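Local coordinates for protein MxaA (PDB 4W4T) that serves as the terminal reductase domain of a myxalamid PKS-NRPS assembly line, using NADPH to release the finished chain, probably as a primary alcohol, at residues A[194-199]-A[375-380]; A[41-46]-A[233-238]; A[287-292]-A[391-396]; A[339-344]-A[356-361]; A[53-58]-A[143-148]. All coordinates share one frame; numbering follows the deposited sequence.

Overall arrangement
The domain is a Rossmann-type reductase with a mostly helical C-terminal part. Interaction 5 pairs two strands of the sheet; interaction 2, with centres about 17 Å away, fastens the N-terminal loop to the end of helix 217-234. Interactions 1 and 3 tie C-terminal loops back to the Rossmann part, centres about 22 Å apart. Interaction 4 is a helix pair in the C-terminal part, about 46 Å centre to centre from interaction 2. Residues that bind NADPH, absent from this model, lie near three contacts: N149 is about 6 Å from Y147 of interaction 5, F66 about 8 Å from D288 of interaction 3, and Y218 about 10 Å from L196 of interaction 1, side chain to side chain.

Interaction 1: residues A[194-199]-A[375-380]; sequences LPLGRK and RMVVCD
R375 starts the contact by setting its CB 3.8 Å from CB of L196, where two irregular loops of this Rossmann-fold reductase pass each other: 194-199 follows strand 185-188 of the parallel sheet, and 375-380 leads into helix 382-388. The carbonyl O of R375 meets CD1 of L196 at 3.6 Å, while the extended arginine chain carries its guanidinium away. The next residue, selenomethionine M376, turns its side chain from the partner loop onto A280, L282 and R246, and offers its backbone instead: N of G197 donates a weak but nearly straight hydrogen bond to O of M376 (3.4 Å, 171°). G197 is well suited here, since at its backbone angles a CB would run into the preceding carbonyl oxygen. V377 sits between two leucines. Its CB is touched by CD2 of L196, and its CG2 reaches CD1 of L194 at 4.1 Å, the two side chains crossing at about a right angle. V378 is linked through water: its N donates to a water 3.0 Å away, which lies 2.6 Å from O of R198. L194 and L196 are about 10 Å, side chain to side chain, from K222 and Y218 respectively, which bind NADPH. C379 also rests on H309, and its SG, beside its own backbone N (chi1 -67°), packs 3.7 Å from CD1 of L194.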
# COMPACT_ATOMS: atom_id res chain seq x y z
N LEU A 194 -17.88 -12.86 9.83
CA LEU A 194 -18.25 -12.72 11.24
C LEU A 194 -17.53 -11.55 11.94
O LEU A 194 -16.39 -11.23 11.60
CB LEU A 194 -17.92 -14.02 12.01
CG LEU A 194 -18.51 -15.33 11.49
CD1 LEU A 194 -17.92 -16.52 12.27
CD2 LEU A 194 -20.03 -15.32 11.58
N PRO A 195 -18.19 -10.94 12.93
CA PRO A 195 -17.54 -9.86 13.69
C PRO A 195 -16.35 -10.37 14.49
O PRO A 195 -16.36 -11.51 14.96
CB PRO A 195 -18.64 -9.36 14.62
CG PRO A 195 -19.54 -10.55 14.81
CD PRO A 195 -19.52 -11.27 13.47
N LEU A 196 -15.33 -9.51 14.64
CA LEU A 196 -14.14 -9.82 15.41
C LEU A 196 -14.32 -9.38 16.84
O LEU A 196 -15.13 -8.51 17.12
CB LEU A 196 -12.92 -9.11 14.82
CG LEU A 196 -12.68 -9.24 13.32
CD1 LEU A 196 -11.58 -8.27 12.91
CD2 LEU A 196 -12.29 -10.67 12.99
N GLY A 197 -13.53 -9.95 17.76
CA GLY A 197 -13.50 -9.43 19.11
C GLY A 197 -14.45 -10.08 20.11
O GLY A 197 -14.44 -9.74 21.29
N ARG A 198 -15.27 -11.01 19.63
CA ARG A 198 -16.25 -11.71 20.47
C ARG A 198 -15.57 -12.86 21.18
O ARG A 198 -14.79 -13.57 20.58
CB ARG A 198 -17.41 -12.23 19.64
CG ARG A 198 -18.06 -11.20 18.76
CD ARG A 198 -18.80 -10.17 19.59
NE ARG A 198 -19.33 -9.11 18.74
CZ ARG A 198 -20.43 -9.24 17.99
NH1 ARG A 198 -21.13 -10.37 18.00
NH2 ARG A 198 -20.83 -8.22 17.24
N LYS A 199 -15.88 -13.05 22.45
CA LYS A 199 -15.18 -13.99 23.27
C LYS A 199 -15.52 -15.45 22.98
O LYS A 199 -14.67 -16.24 22.83
CB LYS A 199 -15.43 -13.74 24.74
CG LYS A 199 -14.65 -14.67 25.63
CD LYS A 199 -15.47 -15.82 26.12
CE LYS A 199 -14.70 -16.70 27.11
NZ LYS A 199 -15.62 -17.73 27.60
N ARG A 375 -7.91 -7.70 17.00
CA ARG A 375 -9.05 -8.55 17.29
C ARG A 375 -9.12 -9.65 16.25
O ARG A 375 -8.98 -9.39 15.06
CB ARG A 375 -10.37 -7.76 17.25
CG ARG A 375 -10.36 -6.44 18.01
CD ARG A 375 -11.37 -5.46 17.41
NE ARG A 375 -11.48 -4.24 18.22
CZ ARG A 375 -12.27 -3.21 17.92
NH1 ARG A 375 -13.02 -3.24 16.83
NH2 ARG A 375 -12.29 -2.15 18.72
N MSE A 376 -9.37 -10.88 16.70
CA MSE A 376 -9.59 -11.98 15.76
C MSE A 376 -10.87 -12.73 16.12
O MSE A 376 -11.44 -12.51 17.20
CB MSE A 376 -8.38 -12.91 15.76
CG MSE A 376 -7.13 -12.17 15.30
SE MSE A 376 -5.59 -13.34 15.23
CE MSE A 376 -4.18 -11.97 15.27
N VAL A 377 -11.35 -13.57 15.22
CA VAL A 377 -12.57 -14.30 15.48
C VAL A 377 -12.27 -15.70 15.99
O VAL A 377 -11.31 -16.34 15.57
CB VAL A 377 -13.47 -14.37 14.22
CG1 VAL A 377 -12.73 -15.01 13.08
CG2 VAL A 377 -14.75 -15.13 14.52
N VAL A 378 -13.09 -16.17 16.92
CA VAL A 378 -13.01 -17.53 17.41
C VAL A 378 -14.30 -18.24 17.02
O VAL A 378 -15.38 -17.72 17.28
CB VAL A 378 -12.82 -17.56 18.94
CG1 VAL A 378 -12.65 -18.99 19.43
CG2 VAL A 378 -11.64 -16.72 19.32
N CYS A 379 -14.16 -19.40 16.38
CA CYS A 379 -15.29 -20.14 15.80
C CYS A 379 -15.46 -21.51 16.41
O CYS A 379 -14.47 -22.21 16.64
CB CYS A 379 -15.11 -20.31 14.29
SG CYS A 379 -15.20 -18.76 13.44
N ASP A 380 -16.71 -21.89 16.64
CA ASP A 380 -17.03 -23.26 17.02
C ASP A 380 -17.11 -24.12 15.77
O ASP A 380 -17.49 -23.62 14.71
CB ASP A 380 -18.34 -23.31 17.80
CG ASP A 380 -18.66 -24.71 18.29
OD1 ASP A 380 -18.00 -25.16 19.26
OD2 ASP A 380 -19.55 -25.37 17.71
O HOH W 1 -15.28 -14.93 18.46

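Interaction 2: residues A[41-46]-A[233-238]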
# COMPACT_ATOMS: atom_id res chain seq x y z
N GLU A 41 -35.48 -12.95 -10.44
CA GLU A 41 -35.50 -14.02 -11.44
C GLU A 41 -34.54 -15.14 -11.08
O GLU A 41 -34.65 -16.24 -11.63
CB GLU A 41 -35.18 -13.48 -12.83
CG GLU A 41 -33.74 -13.05 -13.06
CD GLU A 41 -33.50 -11.58 -12.74
OE1 GLU A 41 -34.33 -10.98 -12.02
OE2 GLU A 41 -32.48 -11.02 -13.22
N ILE A 42 -33.60 -14.89 -10.17
CA ILE A 42 -32.72 -15.95 -9.73
C ILE A 42 -33.48 -16.79 -8.71
O ILE A 42 -33.42 -16.57 -7.50
CB ILE A 42 -31.41 -15.41 -9.15
CG1 ILE A 42 -30.70 -14.56 -10.21
CG2 ILE A 42 -30.51 -16.55 -8.65
CD1 ILE A 42 -29.46 -13.86 -9.73
N ALA A 43 -34.23 -17.75 -9.25
CA ALA A 43 -35.11 -18.60 -8.46
C ALA A 43 -35.32 -19.91 -9.22
O ALA A 43 -34.87 -20.04 -10.35
CB ALA A 43 -36.44 -17.91 -8.21
N LEU A 44 -35.96 -20.89 -8.60
CA LEU A 44 -36.10 -22.20 -9.22
C LEU A 44 -36.92 -22.07 -10.51
O LEU A 44 -36.57 -22.66 -11.53
CB LEU A 44 -36.73 -23.21 -8.26
CG LEU A 44 -35.97 -23.52 -6.96
CD1 LEU A 44 -36.54 -24.73 -6.25
CD2 LEU A 44 -34.49 -23.71 -7.23
N GLY A 45 -37.98 -21.27 -10.46
CA GLY A 45 -38.85 -21.08 -11.61
C GLY A 45 -39.25 -22.41 -12.22
O GLY A 45 -39.75 -23.29 -11.51
N LYS A 46 -39.00 -22.56 -13.52
CA LYS A 46 -39.34 -23.77 -14.27
C LYS A 46 -38.13 -24.64 -14.54
O LYS A 46 -38.21 -25.58 -15.33
CB LYS A 46 -40.00 -23.40 -15.61
CG LYS A 46 -41.23 -22.53 -15.49
CD LYS A 46 -42.39 -23.29 -14.86
CE LYS A 46 -43.01 -22.51 -13.70
NZ LYS A 46 -42.82 -21.03 -13.85
N SER A 233 -30.71 -20.18 -1.19
CA SER A 233 -31.03 -21.36 -0.40
C SER A 233 -32.48 -21.27 0.07
O SER A 233 -33.23 -22.25 -0.02
CB SER A 233 -30.08 -21.48 0.80
OG SER A 233 -30.31 -22.66 1.55
N ARG A 234 -32.86 -20.09 0.55
CA ARG A 234 -34.22 -19.87 1.05
C ARG A 234 -35.20 -20.15 -0.08
O ARG A 234 -36.26 -20.72 0.15
CB ARG A 234 -34.41 -18.44 1.56
CG ARG A 234 -35.68 -18.27 2.39
CD ARG A 234 -36.08 -16.82 2.59
NE ARG A 234 -36.33 -16.16 1.32
CZ ARG A 234 -37.47 -16.27 0.63
NH1 ARG A 234 -38.45 -17.02 1.10
NH2 ARG A 234 -37.61 -15.63 -0.53
N ARG A 235 -34.81 -19.79 -1.29
CA ARG A 235 -35.68 -19.96 -2.46
C ARG A 235 -35.69 -21.40 -2.97
O ARG A 235 -36.43 -21.72 -3.90
CB ARG A 235 -35.26 -19.00 -3.57
CG ARG A 235 -35.49 -17.54 -3.22
CD ARG A 235 -35.05 -16.62 -4.35
NE ARG A 235 -35.08 -15.23 -3.91
CZ ARG A 235 -34.68 -14.21 -4.66
NH1 ARG A 235 -34.22 -14.40 -5.88
NH2 ARG A 235 -34.74 -12.98 -4.16
N GLY A 236 -34.88 -22.27 -2.36
CA GLY A 236 -34.91 -23.68 -2.69
C GLY A 236 -33.71 -24.25 -3.42
O GLY A 236 -33.67 -25.45 -3.72
N LEU A 237 -32.73 -23.41 -3.72
CA LEU A 237 -31.46 -23.91 -4.26
C LEU A 237 -30.74 -24.72 -3.19
O LEU A 237 -30.58 -24.26 -2.06
CB LEU A 237 -30.57 -22.75 -4.72
CG LEU A 237 -29.28 -23.15 -5.43
CD1 LEU A 237 -29.61 -23.81 -6.78
CD2 LEU A 237 -28.36 -21.94 -5.63
N PRO A 238 -30.30 -25.95 -3.54
CA PRO A 238 -29.48 -26.71 -2.60
C PRO A 238 -28.09 -26.11 -2.50
O PRO A 238 -27.37 -26.01 -3.50
CB PRO A 238 -29.43 -28.11 -3.21
CG PRO A 238 -30.56 -28.16 -4.20
CD PRO A 238 -30.66 -26.75 -4.73
O HOH W 2 -37.58 -20.36 -5.86
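With CG turned opposite its own carbonyl carbon (chi1 -67°) and the chain extended to NE, R235 stretches its guanidinium across to the carbonyl of I42. NH1 donates to O of I42 at 2.8 Å, with the oxygen near the guanidinium plane but the nitrogen standing 41° out of the carbonyl plane. I42 is the centre of an inverse gamma turn. The guanidinium has further partners: NE forms a salt bridge with E231, NH2 bonds O of L38, and NH1 also bonds O of D39. CG of L44 packs 3.6 Å from O of R235, against the Schellman motif that ends helix 217-234 at G236; a CB on G236 would clash with CD1 of L44. One water links N of L44 (3.2 Å) to O of R235 (2.6 Å). A methionine in place of R235 would probably leave the I42, L38 and D39 carbonyls without this donor and E231 without one of its arginines. One cation thus gathers backbone carbonyls of an irregular loop at a helix end, its bonds and the water link joined by leucine packing over that end.

Interaction 3: residues A[287-292]-A[391-396]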
# COMPACT_ATOMS: atom_id res chain seq x y z
N VAL A 287 -4.27 -26.28 4.59
CA VAL A 287 -5.09 -26.33 3.36
C VAL A 287 -5.56 -27.75 3.02
O VAL A 287 -6.65 -27.92 2.44
CB VAL A 287 -4.34 -25.73 2.17
CG1 VAL A 287 -3.15 -26.60 1.74
CG2 VAL A 287 -5.31 -25.48 0.99
N ASP A 288 -4.79 -28.78 3.40
CA ASP A 288 -5.23 -30.16 3.11
C ASP A 288 -6.46 -30.54 3.93
O ASP A 288 -7.31 -31.31 3.47
CB ASP A 288 -4.11 -31.20 3.29
CG ASP A 288 -3.28 -31.00 4.57
OD1 ASP A 288 -2.95 -29.85 4.91
OD2 ASP A 288 -2.92 -32.03 5.20
N TYR A 289 -6.62 -29.97 5.12
CA TYR A 289 -7.85 -30.19 5.87
C TYR A 289 -9.04 -29.44 5.26
O TYR A 289 -10.13 -29.99 5.16
CB TYR A 289 -7.68 -29.78 7.33
CG TYR A 289 -8.98 -29.80 8.10
CD1 TYR A 289 -9.63 -31.00 8.39
CD2 TYR A 289 -9.56 -28.61 8.53
CE1 TYR A 289 -10.81 -31.01 9.09
CE2 TYR A 289 -10.74 -28.61 9.24
CZ TYR A 289 -11.36 -29.82 9.51
OH TYR A 289 -12.54 -29.81 10.20
N VAL A 290 -8.83 -28.17 4.90
CA VAL A 290 -9.92 -27.39 4.33
C VAL A 290 -10.43 -28.04 3.05
O VAL A 290 -11.63 -28.25 2.88
CB VAL A 290 -9.51 -25.94 4.04
CG1 VAL A 290 -10.67 -25.17 3.47
CG2 VAL A 290 -9.00 -25.29 5.33
N SER A 291 -9.51 -28.39 2.15
CA SER A 291 -9.95 -28.96 0.88
C SER A 291 -10.62 -30.31 1.09
O SER A 291 -11.66 -30.57 0.49
CB SER A 291 -8.79 -29.10 -0.12
OG SER A 291 -7.76 -29.94 0.35
N SER A 292 -10.07 -31.16 1.96
CA SER A 292 -10.72 -32.46 2.19
C SER A 292 -12.09 -32.30 2.83
O SER A 292 -13.02 -33.02 2.49
CB SER A 292 -9.86 -33.38 3.07
OG SER A 292 -8.74 -33.85 2.34
N THR A 391 -15.54 -40.05 8.61
CA THR A 391 -14.55 -39.88 7.55
C THR A 391 -13.14 -39.93 8.13
O THR A 391 -12.96 -39.92 9.34
CB THR A 391 -14.69 -38.53 6.81
OG1 THR A 391 -14.16 -37.49 7.64
CG2 THR A 391 -16.15 -38.23 6.47
N GLY A 392 -12.14 -39.93 7.25
CA GLY A 392 -10.76 -39.87 7.69
C GLY A 392 -10.22 -38.44 7.68
O GLY A 392 -9.00 -38.23 7.64
N THR A 393 -11.13 -37.47 7.75
CA THR A 393 -10.75 -36.06 7.64
C THR A 393 -10.76 -35.39 9.01
O THR A 393 -11.81 -35.25 9.65
CB THR A 393 -11.67 -35.29 6.68
OG1 THR A 393 -11.55 -35.88 5.37
CG2 THR A 393 -11.27 -33.80 6.60
N SER A 394 -9.57 -35.00 9.45
CA SER A 394 -9.37 -34.41 10.76
C SER A 394 -8.28 -33.37 10.62
O SER A 394 -7.33 -33.57 9.87
CB SER A 394 -8.97 -35.50 11.77
OG SER A 394 -8.72 -34.96 13.05
N CYS A 395 -8.41 -32.25 11.33
CA CYS A 395 -7.45 -31.17 11.19
C CYS A 395 -6.16 -31.46 11.94
O CYS A 395 -6.19 -31.87 13.10
CB CYS A 395 -8.06 -29.87 11.70
SG CYS A 395 -7.09 -28.40 11.29
N PRO A 396 -5.01 -31.27 11.27
CA PRO A 396 -3.72 -31.44 11.95
C PRO A 396 -3.57 -30.46 13.11
O PRO A 396 -4.10 -29.35 13.08
CB PRO A 396 -2.70 -31.16 10.85
CG PRO A 396 -3.43 -31.43 9.56
CD PRO A 396 -4.86 -31.07 9.82
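Y289 lays one face of its ring against C395, and these two, with T393, make most of the contact. CB of C395 stands 3.6 Å from the ring centroid and just 6° off the normal, a CH-pi contact over the middle of the face. Its SG, anti to the cysteine's own backbone N (chi1 -169°), comes in obliquely at 4.2 Å from the same centroid, adding a sulfur-aromatic contact. Farther along the ring, CG2 of T393 approaches CD1 of Y289 obliquely at 3.7 Å. The hydroxyl branch of T393 faces the helix: OG1 lies 3.8 Å from CB of S292 and is bonded to D296 one turn on. T393 is itself steadied by an ST turn, its N donating to OG1 of T391 at 3.0 Å. At the root of the tyrosine side chain, CD of P396 packs 4.0 Å from CB of Y289. T384 and L388 of helix 382-388 also touch the tyrosine, and the polar ends of D288 and S292 are taken by S251 and E74. A C-terminal loop is thereby laid along helix 287-298, which follows strand 285-286 of the parallel sheet, so an aromatic on a Rossmann-fold helix receives a cysteine by combined CH-pi and sulfur-aromatic packing.

Interaction 4: residues A[339-344]-A[356-361]; sequences QWLSEL and DLLMFL
Helices 339-344 and 356-361 come nearest at L344 and L358, their axes 10.5 Å apart and their directions 141° from parallel, the two arms of a splayed helical hairpin in the C-terminal part of the reductase. Leucines fill the interface. L344 points between L357, L358 and L361: its CD2 touches CG of L357 and lies 3.8 Å from CA of L358 and 3.7 Å from CD1 of L361. L344 and L358 slide past each other in opposite directions, whereas L357 and L361 each cross L344 at about a right angle. A turn earlier, CD1 of L341 reaches both CB of L361 (3.8 Å) and CD1 of L358 (3.9 Å). W340 lies beside it, its indole fixed by a hydrogen bond from NE1 to O of V274 and packed on C269, M272 and P276. L358 and M359 continue outward to P158 and Y157 of the second subunit, so the hairpin also borders the dimer interface. With CG of L361 beside its own backbone N (chi1 -44°), CD1 meets the tryptophan at its edge, near the ring plane, 3.5 Å from CZ3.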
# COMPACT_ATOMS: atom_id res chain seq x y z
N GLN A 339 4.57 -2.06 20.68
CA GLN A 339 6.00 -1.86 20.53
C GLN A 339 6.53 -2.61 19.32
O GLN A 339 7.37 -2.09 18.60
CB GLN A 339 6.75 -2.31 21.79
CG GLN A 339 6.50 -1.41 22.99
CD GLN A 339 7.16 -1.94 24.25
OE1 GLN A 339 8.30 -2.40 24.22
NE2 GLN A 339 6.43 -1.88 25.37
N TRP A 340 6.04 -3.83 19.09
CA TRP A 340 6.41 -4.57 17.89
C TRP A 340 6.01 -3.81 16.62
O TRP A 340 6.80 -3.71 15.66
CB TRP A 340 5.75 -5.96 17.90
CG TRP A 340 6.09 -6.76 16.70
CD1 TRP A 340 7.21 -7.52 16.51
CD2 TRP A 340 5.29 -6.90 15.52
NE1 TRP A 340 7.16 -8.12 15.26
CE2 TRP A 340 5.99 -7.76 14.64
CE3 TRP A 340 4.06 -6.38 15.12
CZ2 TRP A 340 5.49 -8.11 13.39
CZ3 TRP A 340 3.57 -6.73 13.87
CH2 TRP A 340 4.29 -7.58 13.02
N LEU A 341 4.81 -3.26 16.61
CA LEU A 341 4.33 -2.53 15.44
C LEU A 341 5.19 -1.28 15.19
O LEU A 341 5.44 -0.89 14.05
CB LEU A 341 2.86 -2.13 15.62
CG LEU A 341 2.14 -1.53 14.40
CD1 LEU A 341 2.11 -2.53 13.24
CD2 LEU A 341 0.72 -1.12 14.78
N SER A 342 5.66 -0.68 16.28
CA SER A 342 6.50 0.51 16.16
C SER A 342 7.87 0.14 15.60
O SER A 342 8.44 0.89 14.81
CB SER A 342 6.63 1.20 17.52
OG SER A 342 7.69 2.14 17.48
N GLU A 343 8.40 -1.02 15.99
CA GLU A 343 9.66 -1.48 15.41
C GLU A 343 9.50 -1.82 13.94
O GLU A 343 10.43 -1.64 13.15
CB GLU A 343 10.20 -2.69 16.19
CG GLU A 343 10.49 -2.35 17.64
CD GLU A 343 11.65 -3.12 18.23
OE1 GLU A 343 12.16 -4.08 17.60
OE2 GLU A 343 12.06 -2.77 19.36
N LEU A 344 8.33 -2.32 13.55
CA LEU A 344 8.07 -2.60 12.15
C LEU A 344 8.12 -1.29 11.36
O LEU A 344 8.75 -1.21 10.31
CB LEU A 344 6.71 -3.29 11.98
CG LEU A 344 6.27 -3.68 10.56
CD1 LEU A 344 7.26 -4.61 9.90
CD2 LEU A 344 4.88 -4.32 10.59
N ASP A 356 5.70 -2.93 3.13
CA ASP A 356 4.53 -3.58 2.53
C ASP A 356 3.69 -4.29 3.59
O ASP A 356 2.46 -4.23 3.56
CB ASP A 356 4.96 -4.58 1.46
CG ASP A 356 5.56 -3.91 0.23
OD1 ASP A 356 5.44 -2.67 0.09
OD2 ASP A 356 6.16 -4.63 -0.60
N LEU A 357 4.36 -4.95 4.54
CA LEU A 357 3.68 -5.64 5.64
C LEU A 357 2.98 -4.65 6.56
O LEU A 357 1.87 -4.88 7.02
CB LEU A 357 4.69 -6.50 6.42
CG LEU A 357 4.24 -7.08 7.76
CD1 LEU A 357 3.01 -7.95 7.60
CD2 LEU A 357 5.38 -7.86 8.41
N LEU A 358 3.65 -3.54 6.83
CA LEU A 358 3.12 -2.52 7.72
C LEU A 358 1.77 -1.96 7.24
O LEU A 358 0.91 -1.64 8.05
CB LEU A 358 4.14 -1.40 7.86
CG LEU A 358 3.81 -0.21 8.76
CD1 LEU A 358 3.79 -0.64 10.21
CD2 LEU A 358 4.85 0.88 8.54
N MSE A 359 1.61 -1.83 5.92
CA MSE A 359 0.37 -1.31 5.35
C MSE A 359 -0.84 -2.09 5.86
O MSE A 359 -1.84 -1.51 6.27
CB MSE A 359 0.39 -1.38 3.82
CG MSE A 359 1.41 -0.46 3.15
SE MSE A 359 1.42 1.33 3.96
CE MSE A 359 2.87 1.07 5.22
N PHE A 360 -0.72 -3.41 5.82
CA PHE A 360 -1.78 -4.30 6.29
C PHE A 360 -2.17 -4.06 7.75
O PHE A 360 -3.36 -4.06 8.08
CB PHE A 360 -1.35 -5.76 6.09
CG PHE A 360 -1.18 -6.17 4.65
CD1 PHE A 360 -2.27 -6.65 3.92
CD2 PHE A 360 0.04 -6.06 4.01
CE1 PHE A 360 -2.12 -7.02 2.59
CE2 PHE A 360 0.19 -6.42 2.68
CZ PHE A 360 -0.90 -6.91 1.97
N LEU A 361 -1.21 -3.82 8.63
CA LEU A 361 -1.51 -3.77 10.06
C LEU A 361 -1.91 -2.39 10.58
O LEU A 361 -2.47 -2.27 11.67
CB LEU A 361 -0.32 -4.30 10.87
CG LEU A 361 0.35 -5.57 10.33
CD1 LEU A 361 1.55 -5.94 11.18
CD2 LEU A 361 -0.64 -6.74 10.25

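Interaction 5: residues A[53-58]-A[143-148]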
# COMPACT_ATOMS: atom_id res chain seq x y z
N GLY A 53 -28.99 -38.71 -9.57
CA GLY A 53 -28.02 -39.76 -9.83
C GLY A 53 -26.59 -39.28 -9.67
O GLY A 53 -26.32 -38.24 -9.06
N ALA A 54 -25.67 -40.04 -10.24
CA ALA A 54 -24.24 -39.73 -10.21
C ALA A 54 -23.95 -38.39 -10.89
O ALA A 54 -24.54 -38.09 -11.94
CB ALA A 54 -23.46 -40.86 -10.89
N LEU A 55 -23.06 -37.60 -10.30
CA LEU A 55 -22.62 -36.33 -10.87
C LEU A 55 -21.70 -36.55 -12.05
O LEU A 55 -20.65 -37.18 -11.90
CB LEU A 55 -21.89 -35.47 -9.83
CG LEU A 55 -22.61 -34.86 -8.62
CD1 LEU A 55 -21.62 -34.10 -7.77
CD2 LEU A 55 -23.77 -33.96 -9.03
N ARG A 56 -22.08 -36.01 -13.20
CA ARG A 56 -21.30 -36.19 -14.42
C ARG A 56 -20.27 -35.07 -14.58
O ARG A 56 -19.17 -35.28 -15.09
CB ARG A 56 -22.23 -36.26 -15.63
CG ARG A 56 -23.29 -37.38 -15.58
CD ARG A 56 -24.45 -37.09 -16.52
NE ARG A 56 -25.18 -35.92 -16.05
CZ ARG A 56 -26.31 -35.46 -16.57
NH1 ARG A 56 -26.89 -36.06 -17.61
NH2 ARG A 56 -26.86 -34.38 -16.04
N THR A 57 -20.64 -33.87 -14.15
CA THR A 57 -19.83 -32.68 -14.38
C THR A 57 -19.88 -31.71 -13.21
O THR A 57 -20.89 -31.60 -12.52
CB THR A 57 -20.31 -31.89 -15.60
OG1 THR A 57 -21.66 -31.53 -15.37
CG2 THR A 57 -20.22 -32.73 -16.87
N ILE A 58 -18.79 -30.99 -13.02
CA ILE A 58 -18.66 -30.03 -11.93
C ILE A 58 -18.00 -28.76 -12.42
O ILE A 58 -17.00 -28.80 -13.13
CB ILE A 58 -17.84 -30.64 -10.76
CG1 ILE A 58 -18.64 -31.75 -10.09
CG2 ILE A 58 -17.42 -29.54 -9.79
CD1 ILE A 58 -17.88 -32.55 -9.01
N ILE A 143 -23.45 -28.41 -16.71
CA ILE A 143 -22.94 -28.54 -15.33
C ILE A 143 -23.92 -29.15 -14.35
O ILE A 143 -25.08 -28.72 -14.28
CB ILE A 143 -22.52 -27.16 -14.79
CG1 ILE A 143 -21.45 -26.55 -15.67
CG2 ILE A 143 -22.04 -27.28 -13.30
CD1 ILE A 143 -20.22 -27.41 -15.83
N ASP A 144 -23.47 -30.13 -13.57
CA ASP A 144 -24.36 -30.75 -12.60
C ASP A 144 -24.27 -30.07 -11.24
O ASP A 144 -25.27 -29.96 -10.53
CB ASP A 144 -24.04 -32.25 -12.43
CG ASP A 144 -24.49 -33.10 -13.64
OD1 ASP A 144 -25.31 -32.63 -14.46
OD2 ASP A 144 -24.03 -34.25 -13.75
N ALA A 145 -23.08 -29.63 -10.88
CA ALA A 145 -22.87 -29.00 -9.57
C ALA A 145 -21.73 -27.98 -9.62
O ALA A 145 -20.87 -28.00 -10.50
CB ALA A 145 -22.61 -30.08 -8.51
N ILE A 146 -21.76 -27.05 -8.67
CA ILE A 146 -20.82 -25.94 -8.66
C ILE A 146 -20.08 -25.84 -7.32
O ILE A 146 -20.70 -25.82 -6.26
CB ILE A 146 -21.53 -24.59 -8.91
CG1 ILE A 146 -22.23 -24.61 -10.27
CG2 ILE A 146 -20.53 -23.43 -8.86
CD1 ILE A 146 -23.42 -23.68 -10.36
N TYR A 147 -18.75 -25.77 -7.39
CA TYR A 147 -17.93 -25.42 -6.24
C TYR A 147 -17.42 -24.01 -6.48
O TYR A 147 -16.55 -23.79 -7.32
CB TYR A 147 -16.77 -26.41 -6.05
CG TYR A 147 -17.22 -27.80 -5.60
CD1 TYR A 147 -17.91 -28.63 -6.46
CD2 TYR A 147 -16.94 -28.27 -4.33
CE1 TYR A 147 -18.32 -29.90 -6.07
CE2 TYR A 147 -17.35 -29.53 -3.93
CZ TYR A 147 -18.05 -30.34 -4.81
OH TYR A 147 -18.45 -31.61 -4.42
N HIS A 148 -17.98 -23.05 -5.75
CA HIS A 148 -17.64 -21.65 -5.96
C HIS A 148 -16.58 -21.16 -4.95
O HIS A 148 -16.90 -20.78 -3.82
CB HIS A 148 -18.92 -20.79 -5.92
CG HIS A 148 -18.67 -19.33 -6.15
ND1 HIS A 148 -17.65 -18.87 -6.96
CD2 HIS A 148 -19.28 -18.23 -5.65
CE1 HIS A 148 -17.65 -17.55 -6.96
NE2 HIS A 148 -18.62 -17.13 -6.16
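R56 grips the carboxylate of D144 side-on, NE donating to OD2 (3.1 Å, 174°) and NH2 to OD1 (2.8 Å), with guanidinium and carboxylate planes only 19° apart. The same OD2 takes the backbone N of R56 at 2.7 Å, the amide meeting its anti lone pair and NE its syn one. N of T57 adds a weak bond to it. A bend at chi3 (-67°) lets side chain and main chain of the arginine hold one oxygen together. In D144's place an alanine would probably leave this guanidinium and the R56 amide without their acceptor, setting the arginine free to turn. N of D144 donates to O of T57 at 3.1 Å. CD2 of L55 packs 3.8 Å from CB of the aspartate. These ties sit at the start of two neighbouring parallel strands of the Rossmann sheet, 57-61 and 145-148, where I58 and A145 form the bridge. CA of I58 makes a CA-H...O contact with O of A145, and CG2 of I58 lies 3.5 Å from CD1 of Y147, obliquely to the ring. Farther out, R181 forms a second salt bridge to OD1 of D144. OG1 of T57 is bonded to O of E142, and OH of Y147 to S298; N149, which binds NADPH, though none is present in this model, lies about 6 Å from the tyrosine, side chain to side chain.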